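Local coordinates for protein hypothetical bacterial 6-phosphogluconolactonase (Bacteroides fragilis, PDB 3SCY) that is a putative 6-phosphogluconolactonase, which would hydrolyse 6-phosphogluconolactone to 6-phosphogluconate, and is built as a seven-bladed beta-propeller, at residues Phe63-Asn68 and Phe125-Asp130. Sequence-based numbering, arbitrary orientation.
Sequences FVYSVN and FPIGQD
Tyr65 reaches across to Ile127 with the far end of its ring. Followed outward from CB, the side chain leaves the strand toward 125-130, and with CG anti to the carbonyl carbon (chi1 -57°) the ring runs on in that direction. The side chain also touches Ala79 on its own sheet and Ile112 of the neighbouring blade. At CZ the first atom of Ile127 comes up: CD1 lies 4.4 Å from CZ, in an apolar contact that approaches the ring obliquely. One atom further, OH sits 3.6 Å from Ile127 CG2, so the two branches of the isoleucine share the end of the tyrosine. The hydroxyl also gives a hydrogen bond to Gly131 O, just past the segment, which satisfies this polar group.

This is the seam between neighbouring blades of the seven-bladed propeller. Strand 63-68 lies second in its four-stranded antiparallel sheet, between 55-57 and 76-83, while 125-130 is the end of a strand of the next blade and the turn that follows it. No hydrogen bond joins the two segments; their backbones stay well apart, with 10.4 Å between the CA atoms of Tyr65 and Ile127.

Two residues back on the same strand, Phe63 points the same way as Tyr65, its CB 3.6 Å from Tyr65 OH. Its ring reaches the turn, where CE1 lies 3.3 Å from Asp130 O and CZ 3.5 Å from that same oxygen. Asp130 meets it through the main chain: its CB points away, and its OD1 accepts a hydrogen bond from Ala132 N.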
loop_
_atom_site.group_PDB
_atom_site.type_symbol
_atom_site.label_atom_id
_atom_site.label_comp_id
_atom_site.label_asym_id
_atom_site.label_seq_id
_atom_site.Cartn_x
_atom_site.Cartn_y
_atom_site.Cartn_z
ATOM N N PHE A 63 -2.226 15.221 8.627
ATOM C CA PHE A 63 -3.190 14.214 9.059
ATOM C C PHE A 63 -2.727 12.851 8.687
ATOM O O PHE A 63 -1.927 12.673 7.765
ATOM C CB PHE A 63 -4.582 14.463 8.440
ATOM C CG PHE A 63 -5.133 15.825 8.775
ATOM C CD1 PHE A 63 -5.730 16.069 10.013
ATOM C CD2 PHE A 63 -4.973 16.887 7.899
ATOM C CE1 PHE A 63 -6.178 17.352 10.351
ATOM C CE2 PHE A 63 -5.429 18.170 8.234
ATOM C CZ PHE A 63 -5.983 18.398 9.474
ATOM N N VAL A 64 -3.186 11.861 9.454
ATOM C CA VAL A 64 -2.930 10.467 9.167
ATOM C C VAL A 64 -4.264 9.733 9.216
ATOM O O VAL A 64 -5.087 10.004 10.110
ATOM C CB VAL A 64 -1.881 9.841 10.120
ATOM C CG1 VAL A 64 -1.830 8.308 10.016
ATOM C CG2 VAL A 64 -0.507 10.437 9.829
ATOM N N TYR A 65 -4.471 8.802 8.279
ATOM C CA TYR A 65 -5.689 8.004 8.273
ATOM C C TYR A 65 -5.302 6.573 8.302
ATOM O O TYR A 65 -4.406 6.165 7.570
ATOM C CB TYR A 65 -6.567 8.310 7.044
ATOM C CG TYR A 65 -6.917 9.775 6.967
ATOM C CD1 TYR A 65 -8.016 10.288 7.651
ATOM C CD2 TYR A 65 -6.104 10.669 6.274
ATOM C CE1 TYR A 65 -8.313 11.653 7.624
ATOM C CE2 TYR A 65 -6.365 12.038 6.283
ATOM C CZ TYR A 65 -7.479 12.527 6.952
ATOM O OH TYR A 65 -7.769 13.866 6.947
ATOM N N SER A 66 -5.943 5.783 9.171
ATOM C CA SER A 66 -5.616 4.370 9.245
ATOM C C SER A 66 -6.852 3.530 9.151
ATOM O O SER A 66 -7.919 3.948 9.581
ATOM C CB SER A 66 -4.874 4.051 10.543
ATOM O OG SER A 66 -5.744 3.846 11.648
ATOM N N VAL A 67 -6.693 2.307 8.657
ATOM C CA VAL A 67 -7.804 1.379 8.723
ATOM C C VAL A 67 -7.822 0.862 10.166
ATOM O O VAL A 67 -6.853 1.071 10.927
ATOM C CB VAL A 67 -7.692 0.202 7.727
ATOM C CG1 VAL A 67 -7.644 0.694 6.287
ATOM C CG2 VAL A 67 -6.494 -0.711 8.062
ATOM N N ASN A 68 -8.930 0.205 10.545
ATOM C CA ASN A 68 -9.064 -0.600 11.767
ATOM C C ASN A 68 -9.539 -1.923 11.205
ATOM O O ASN A 68 -10.726 -2.054 10.880
ATOM C CB ASN A 68 -10.008 0.037 12.800
ATOM C CG ASN A 68 -9.526 1.401 13.237
ATOM O OD1 ASN A 68 -8.572 1.531 14.012
ATOM N ND2 ASN A 68 -10.126 2.451 12.701
ATOM N N PHE A 125 -15.298 7.974 2.169
ATOM C CA PHE A 125 -15.589 8.899 3.260
ATOM C C PHE A 125 -15.200 10.302 2.851
ATOM O O PHE A 125 -14.022 10.514 2.558
ATOM C CB PHE A 125 -14.807 8.554 4.553
ATOM C CG PHE A 125 -14.948 7.167 5.114
ATOM C CD1 PHE A 125 -14.153 6.130 4.643
ATOM C CD2 PHE A 125 -15.832 6.906 6.154
ATOM C CE1 PHE A 125 -14.245 4.854 5.184
ATOM C CE2 PHE A 125 -15.961 5.619 6.663
ATOM C CZ PHE A 125 -15.157 4.596 6.186
ATOM N N PRO A 126 -16.107 11.296 2.920
ATOM C CA PRO A 126 -15.673 12.678 2.702
ATOM C C PRO A 126 -14.788 13.119 3.874
ATOM O O PRO A 126 -15.005 12.685 5.013
ATOM C CB PRO A 126 -16.984 13.490 2.693
ATOM C CG PRO A 126 -18.101 12.453 2.578
ATOM C CD PRO A 126 -17.543 11.216 3.258
ATOM N N ILE A 127 -13.832 13.987 3.602
ATOM C CA ILE A 127 -12.963 14.542 4.647
ATOM C C ILE A 127 -13.525 15.914 5.009
ATOM O O ILE A 127 -13.769 16.739 4.117
ATOM C CB ILE A 127 -11.496 14.648 4.191
ATOM C CG1 ILE A 127 -10.913 13.249 3.870
ATOM C CG2 ILE A 127 -10.654 15.326 5.295
ATOM C CD1 ILE A 127 -9.568 13.251 3.143
ATOM N N GLY A 128 -13.731 16.156 6.300
ATOM C CA GLY A 128 -14.257 17.449 6.734
ATOM C C GLY A 128 -13.206 18.544 6.664
ATOM O O GLY A 128 -12.015 18.278 6.456
ATOM N N GLN A 129 -13.635 19.796 6.883
ATOM C CA GLN A 129 -12.756 20.943 6.773
ATOM C C GLN A 129 -11.649 20.966 7.819
ATOM O O GLN A 129 -10.671 21.686 7.653
ATOM C CB GLN A 129 -13.571 22.220 6.872
ATOM C CG GLN A 129 -14.410 22.460 5.631
ATOM C CD GLN A 129 -15.108 23.795 5.690
ATOM O OE1 GLN A 129 -14.512 24.818 6.031
ATOM N NE2 GLN A 129 -16.391 23.798 5.377
ATOM N N ASP A 130 -11.823 20.197 8.898
ATOM C CA ASP A 130 -10.849 20.070 9.984
ATOM C C ASP A 130 -9.980 18.811 9.824
ATOM O O ASP A 130 -9.206 18.511 10.721
ATOM C CB ASP A 130 -11.615 19.999 11.329
ATOM C CG ASP A 130 -12.616 18.839 11.460
ATOM O OD1 ASP A 130 -12.879 18.149 10.447
ATOM O OD2 ASP A 130 -13.219 18.695 12.540
#